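Local coordinates for protein DNA ligase (PDB 3GDE) that probably seals nicks in double-stranded DNA during replication, recombination and repair, using ATP and a magnesium cofactor, at residues 508-513 and 518-523; 460-465 and 540-545. All blocks are in the same frame, centred on the assembly; numbering follows the deposited sequence.

Following the chain from the N terminus, segment 460-465, on strand 461-467, comes first, in the C-terminal OB-fold region of the ligase. Contact 1 comes next. Residues 508-513 and 518-523 pair with four residues between the segments and close a short hairpin loop. Contact 2 closes last, when residues 540-545 start the C-terminal helix and return to segment 460-465. Contact 1 is therefore nested inside the long loop of contact 2. The two also touch. Leu522 N lies 2.9 Å from Val464 O, a probable hydrogen bond, and Ser518 packs on Leu462 and Val464. Hairpin, OB-fold strand and C-terminal helix are thus tied together.

Contact 1. Residues 508-513 and 518-523; sequences QEIQKS and SGYALR
Residues 508-513 and 518-523 form an antiparallel beta hairpin in the C-terminal OB-fold region. Gln511 and Ala521 are a hydrogen-bonded pair. Gln511 N donates to Ala521 O at 2.9 Å, and Ala521 N donates back to Gln511 O. Past the non-hydrogen-bonded pair Ile510 and Leu522, Arg523 N gives a nearly straight bond to Glu509 O (2.7 Å, 170°). Here Gln508 and Glu509 both face Arg523, a classic beta bulge. Gln508 N makes the shorter bond to Arg523 O; that from Glu509 N is weak. At the turn, Ser513 N reaches Gly519 O from above the carbonyl plane, 3.1 Å away. Ser518 OG accepts from Tyr520 N, an ST turn.

Ile510, Lys512, Tyr520 and Leu522 share one face. With CG anti to its carbonyl carbon (chi1 -62°), Tyr520 lies alongside Lys512. Lys512 CG is 3.7 Å from Tyr520 CE1. Farther out, Lys512 CE is 3.6 Å from Tyr520 OH. Ile510 CG2 comes obliquely to Tyr520 CD1 at 3.8 Å. A serine in place of Tyr520 would probably leave a gap beside Ile510 and the Lys512 chain. On the other face, Gln511 OE1 packs 3.2 Å from Arg523 CD, with no hydrogen bond to the guanidinium; amide and guanidinium planes lie 26° apart.

Helix 542-550 covers the face of Ile510 and Tyr520, where the Tyr520 and Tyr549 rings meet. Leu522 packs on strands 428-437 and 461-467.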
loop_
_atom_site.group_PDB
_atom_site.type_symbol
_atom_site.label_atom_id
_atom_site.label_comp_id
_atom_site.label_asym_id
_atom_site.label_seq_id
_atom_site.Cartn_x
_atom_site.Cartn_y
_atom_site.Cartn_z
ATOM N N GLN A 508 -3.832 -13.488 -20.075
ATOM C CA GLN A 508 -3.592 -14.860 -20.549
ATOM C C GLN A 508 -2.141 -15.286 -20.324
ATOM O O GLN A 508 -1.870 -16.425 -19.928
ATOM C CB GLN A 508 -3.969 -15.018 -22.029
ATOM C CG GLN A 508 -5.482 -15.031 -22.303
ATOM C CD GLN A 508 -6.239 -16.038 -21.454
ATOM O OE1 GLN A 508 -5.875 -17.213 -21.392
ATOM N NE2 GLN A 508 -7.291 -15.575 -20.780
ATOM N N GLU A 509 -1.220 -14.358 -20.573
ATOM C CA GLU A 509 0.207 -14.639 -20.505
ATOM C C GLU A 509 1.028 -13.378 -20.224
ATOM O O GLU A 509 0.645 -12.283 -20.617
ATOM C CB GLU A 509 0.667 -15.283 -21.819
ATOM C CG GLU A 509 2.037 -15.945 -21.737
ATOM C CD GLU A 509 2.482 -16.599 -23.045
ATOM O OE1 GLU A 509 2.090 -16.132 -24.151
ATOM O OE2 GLU A 509 3.248 -17.590 -22.950
ATOM N N ILE A 510 2.137 -13.544 -19.514
ATOM C CA ILE A 510 3.181 -12.521 -19.451
ATOM C C ILE A 510 4.283 -12.949 -20.431
ATOM O O ILE A 510 4.809 -14.054 -20.319
ATOM C CB ILE A 510 3.779 -12.351 -18.021
ATOM C CG1 ILE A 510 2.692 -11.977 -17.010
ATOM C CG2 ILE A 510 4.878 -11.286 -18.018
ATOM C CD1 ILE A 510 3.039 -12.319 -15.565
ATOM N N GLN A 511 4.601 -12.094 -21.401
ATOM C CA GLN A 511 5.749 -12.345 -22.280
ATOM C C GLN A 511 6.916 -11.433 -21.915
ATOM O O GLN A 511 6.713 -10.346 -21.376
ATOM C CB GLN A 511 5.422 -12.112 -23.762
ATOM C CG GLN A 511 3.959 -12.000 -24.168
ATOM C CD GLN A 511 3.787 -11.306 -25.530
ATOM O OE1 GLN A 511 2.820 -11.559 -26.258
ATOM N NE2 GLN A 511 4.735 -10.426 -25.876
ATOM N N LYS A 512 8.135 -11.872 -22.223
ATOM C CA LYS A 512 9.281 -10.963 -22.253
ATOM C C LYS A 512 9.229 -10.152 -23.547
ATOM O O LYS A 512 8.967 -10.695 -24.618
ATOM C CB LYS A 512 10.609 -11.710 -22.149
ATOM C CG LYS A 512 10.827 -12.398 -20.817
ATOM C CD LYS A 512 12.298 -12.510 -20.451
ATOM C CE LYS A 512 12.727 -11.323 -19.592
ATOM N NZ LYS A 512 14.127 -11.460 -19.088
ATOM N N SER A 513 9.464 -8.848 -23.433
ATOM C CA SER A 513 9.285 -7.919 -24.548
ATOM C C SER A 513 10.152 -6.683 -24.342
ATOM O O SER A 513 10.285 -6.198 -23.214
ATOM C CB SER A 513 7.813 -7.503 -24.668
ATOM O OG SER A 513 7.591 -6.655 -25.789
ATOM N N SER A 518 9.835 -2.264 -18.329
ATOM C CA SER A 518 9.786 -3.398 -17.405
ATOM C C SER A 518 10.473 -4.648 -17.947
ATOM O O SER A 518 10.944 -5.475 -17.177
ATOM C CB SER A 518 8.335 -3.732 -17.045
ATOM O OG SER A 518 7.658 -4.318 -18.148
ATOM N N GLY A 519 10.516 -4.777 -19.271
ATOM C CA GLY A 519 11.003 -5.987 -19.928
ATOM C C GLY A 519 9.919 -7.045 -20.102
ATOM O O GLY A 519 10.211 -8.182 -20.459
ATOM N N TYR A 520 8.665 -6.670 -19.848
ATOM C CA TYR A 520 7.533 -7.604 -19.867
ATOM C C TYR A 520 6.299 -6.966 -20.471
ATOM O O TYR A 520 6.115 -5.753 -20.394
ATOM C CB TYR A 520 7.211 -8.124 -18.457
ATOM C CG TYR A 520 8.345 -8.904 -17.840
ATOM C CD1 TYR A 520 8.542 -10.243 -18.152
ATOM C CD2 TYR A 520 9.236 -8.296 -16.958
ATOM C CE1 TYR A 520 9.596 -10.969 -17.600
ATOM C CE2 TYR A 520 10.296 -9.007 -16.403
ATOM C CZ TYR A 520 10.470 -10.347 -16.730
ATOM O OH TYR A 520 11.517 -11.064 -16.184
ATOM N N ALA A 521 5.455 -7.796 -21.077
ATOM C CA ALA A 521 4.190 -7.338 -21.635
ATOM C C ALA A 521 3.083 -8.332 -21.313
ATOM O O ALA A 521 3.284 -9.550 -21.388
ATOM C CB ALA A 521 4.312 -7.139 -23.138
ATOM N N LEU A 522 1.916 -7.814 -20.946
ATOM C CA LEU A 522 0.752 -8.663 -20.736
ATOM C C LEU A 522 0.095 -8.992 -22.077
ATOM O O LEU A 522 -0.148 -8.100 -22.909
ATOM C CB LEU A 522 -0.259 -8.005 -19.792
ATOM C CG LEU A 522 0.195 -7.606 -18.382
ATOM C CD1 LEU A 522 -0.981 -7.016 -17.621
ATOM C CD2 LEU A 522 0.784 -8.784 -17.618
ATOM N N ARG A 523 -0.161 -10.285 -22.277
ATOM C CA ARG A 523 -0.895 -10.793 -23.429
ATOM C C ARG A 523 -2.358 -10.971 -23.007
ATOM O O ARG A 523 -2.656 -11.666 -22.035
ATOM C CB ARG A 523 -0.265 -12.112 -23.890
ATOM C CG ARG A 523 -0.884 -12.774 -25.114
ATOM C CD ARG A 523 -0.244 -12.312 -26.440
ATOM N NE ARG A 523 -0.942 -12.878 -27.596
ATOM C CZ ARG A 523 -1.032 -12.310 -28.800
ATOM N NH1 ARG A 523 -0.468 -11.131 -29.047
ATOM N NH2 ARG A 523 -1.707 -12.932 -29.769
HETATM O O HOH W 1 8.113 -4.940 -22.417
#

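Contact 2. Residues 460-465 and 540-545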
loop_
_atom_site.group_PDB
_atom_site.type_symbol
_atom_site.label_atom_id
_atom_site.label_comp_id
_atom_site.label_asym_id
_atom_site.label_seq_id
_atom_site.Cartn_x
_atom_site.Cartn_y
_atom_site.Cartn_z
ATOM N N LYS A 460 9.896 3.623 -8.703
ATOM C CA LYS A 460 9.542 3.917 -10.095
ATOM C C LYS A 460 8.468 2.952 -10.613
ATOM O O LYS A 460 8.395 1.805 -10.175
ATOM C CB LYS A 460 10.789 3.901 -10.982
ATOM C CG LYS A 460 11.688 5.122 -10.766
ATOM C CD LYS A 460 13.146 4.838 -11.087
ATOM C CE LYS A 460 13.541 5.389 -12.432
ATOM N NZ LYS A 460 15.031 5.462 -12.576
ATOM N N LEU A 461 7.626 3.436 -11.524
ATOM C CA LEU A 461 6.592 2.607 -12.146
ATOM C C LEU A 461 7.075 2.129 -13.501
ATOM O O LEU A 461 7.435 2.944 -14.360
ATOM C CB LEU A 461 5.270 3.370 -12.312
ATOM C CG LEU A 461 4.207 3.465 -11.213
ATOM C CD1 LEU A 461 4.411 2.447 -10.074
ATOM C CD2 LEU A 461 4.150 4.849 -10.663
ATOM N N LEU A 462 7.092 0.811 -13.687
ATOM C CA LEU A 462 7.545 0.214 -14.934
ATOM C C LEU A 462 6.347 -0.322 -15.721
ATOM O O LEU A 462 5.607 -1.194 -15.238
ATOM C CB LEU A 462 8.585 -0.888 -14.670
ATOM C CG LEU A 462 9.742 -0.594 -13.695
ATOM C CD1 LEU A 462 10.647 -1.805 -13.508
ATOM C CD2 LEU A 462 10.567 0.589 -14.162
ATOM N N LYS A 463 6.154 0.224 -16.925
ATOM C CA LYS A 463 5.057 -0.177 -17.809
ATOM C C LYS A 463 5.090 -1.661 -18.122
ATOM O O LYS A 463 6.149 -2.254 -18.294
ATOM C CB LYS A 463 5.053 0.618 -19.113
ATOM C CG LYS A 463 4.308 1.929 -19.026
ATOM C CD LYS A 463 3.687 2.284 -20.375
ATOM C CE LYS A 463 3.267 3.742 -20.413
ATOM N NZ LYS A 463 2.642 4.104 -21.716
ATOM N N VAL A 464 3.906 -2.244 -18.215
ATOM C CA VAL A 464 3.777 -3.682 -18.300
ATOM C C VAL A 464 2.684 -4.079 -19.313
ATOM O O VAL A 464 2.607 -5.221 -19.752
ATOM C CB VAL A 464 3.592 -4.249 -16.866
ATOM C CG1 VAL A 464 2.301 -5.007 -16.688
ATOM C CG2 VAL A 464 4.807 -5.041 -16.444
ATOM N N GLY A 465 1.864 -3.116 -19.710
ATOM C CA GLY A 465 0.845 -3.390 -20.705
ATOM C C GLY A 465 -0.197 -2.308 -20.856
ATOM O O GLY A 465 -0.063 -1.208 -20.308
ATOM N N ASP A 540 1.426 -4.542 -7.564
ATOM C CA ASP A 540 2.355 -5.654 -7.674
ATOM C C ASP A 540 3.707 -5.206 -8.210
ATOM O O ASP A 540 3.793 -4.301 -9.040
ATOM C CB ASP A 540 1.747 -6.789 -8.494
ATOM C CG ASP A 540 0.713 -7.569 -7.702
ATOM O OD1 ASP A 540 1.117 -8.328 -6.784
ATOM O OD2 ASP A 540 -0.494 -7.412 -7.980
ATOM N N THR A 541 4.756 -5.837 -7.690
ATOM C CA THR A 541 6.131 -5.416 -7.934
ATOM C C THR A 541 6.720 -6.082 -9.167
ATOM O O THR A 541 6.244 -7.141 -9.593
ATOM C CB THR A 541 7.024 -5.720 -6.708
ATOM O OG1 THR A 541 7.002 -7.129 -6.432
ATOM C CG2 THR A 541 6.529 -4.961 -5.481
ATOM N N ILE A 542 7.746 -5.458 -9.745
ATOM C CA ILE A 542 8.495 -6.072 -10.852
ATOM C C ILE A 542 9.003 -7.493 -10.517
ATOM O O ILE A 542 9.046 -8.367 -11.392
ATOM C CB ILE A 542 9.651 -5.151 -11.352
ATOM C CG1 ILE A 542 10.346 -5.743 -12.585
ATOM C CG2 ILE A 542 10.663 -4.846 -10.232
ATOM C CD1 ILE A 542 9.444 -5.890 -13.802
ATOM N N GLU A 543 9.361 -7.711 -9.252
ATOM C CA GLU A 543 9.747 -9.029 -8.752
ATOM C C GLU A 543 8.610 -10.052 -8.865
ATOM O O GLU A 543 8.839 -11.184 -9.284
ATOM C CB GLU A 543 10.258 -8.932 -7.306
ATOM C CG GLU A 543 10.667 -10.263 -6.671
ATOM C CD GLU A 543 11.591 -10.105 -5.460
ATOM O OE1 GLU A 543 11.603 -9.015 -4.821
ATOM O OE2 GLU A 543 12.307 -11.087 -5.146
ATOM N N ARG A 544 7.393 -9.649 -8.498
ATOM C CA ARG A 544 6.217 -10.502 -8.651
ATOM C C ARG A 544 6.017 -10.911 -10.122
ATOM O O ARG A 544 5.871 -12.100 -10.431
ATOM C CB ARG A 544 4.961 -9.814 -8.106
ATOM C CG ARG A 544 3.709 -10.710 -8.080
ATOM C CD ARG A 544 3.455 -11.317 -6.691
ATOM N NE ARG A 544 2.574 -12.489 -6.727
ATOM C CZ ARG A 544 1.241 -12.443 -6.738
ATOM N NH1 ARG A 544 0.606 -11.277 -6.725
ATOM N NH2 ARG A 544 0.535 -13.571 -6.767
ATOM N N VAL A 545 6.019 -9.922 -11.016
ATOM C CA VAL A 545 5.828 -10.162 -12.444
ATOM C C VAL A 545 6.860 -11.176 -12.962
ATOM O O VAL A 545 6.501 -12.141 -13.651
ATOM C CB VAL A 545 5.857 -8.828 -13.265
ATOM C CG1 VAL A 545 5.702 -9.093 -14.772
ATOM C CG2 VAL A 545 4.769 -7.880 -12.779
#
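Leu462 and Val464 meet Ile542 and Val545 through apolar side chains alone. No hydrogen bond joins the two segments. Leu462 and Val464 both point toward the helix. With CG1 anti to the backbone N (chi1 -175°), Ile542 presents its stem to the Leu462 methyl CD1, which lies 4.1 Å from Ile542 CG1 and equally far from Ile542 CB. These two side chains approach at a slant. Farther along, Val464 CG2 and Val545 CG1 are 4.5 Å apart, so this second touch is loose. Tyr520 also packs against Ile542 and Val545.

The polar bonds lie within the helical segment. Thr541 is the N-cap: its OG1 accepts from Arg544 N at 3.3 Å. Val545 N bonds to Thr541 O and begins the helical turn. Arg544 NH1 makes a salt bridge to Asp540 OD1 at 3.0 Å. The carboxylate oxygen lies in the guanidinium plane, but the nitrogen stands above the carboxylate plane. Glu426 is a second acidic partner of Arg544, through NH2. Asp540 OD2 accepts from Asp429 N, which ties the residue before the N-cap to strand 428-437.

On the strand side, Val464 and Gly465 both face Leu451, a classic beta bulge. The whole is a capped C-terminal helix packed through its first turn on a bulged antiparallel strand of the ligase OB-fold domain.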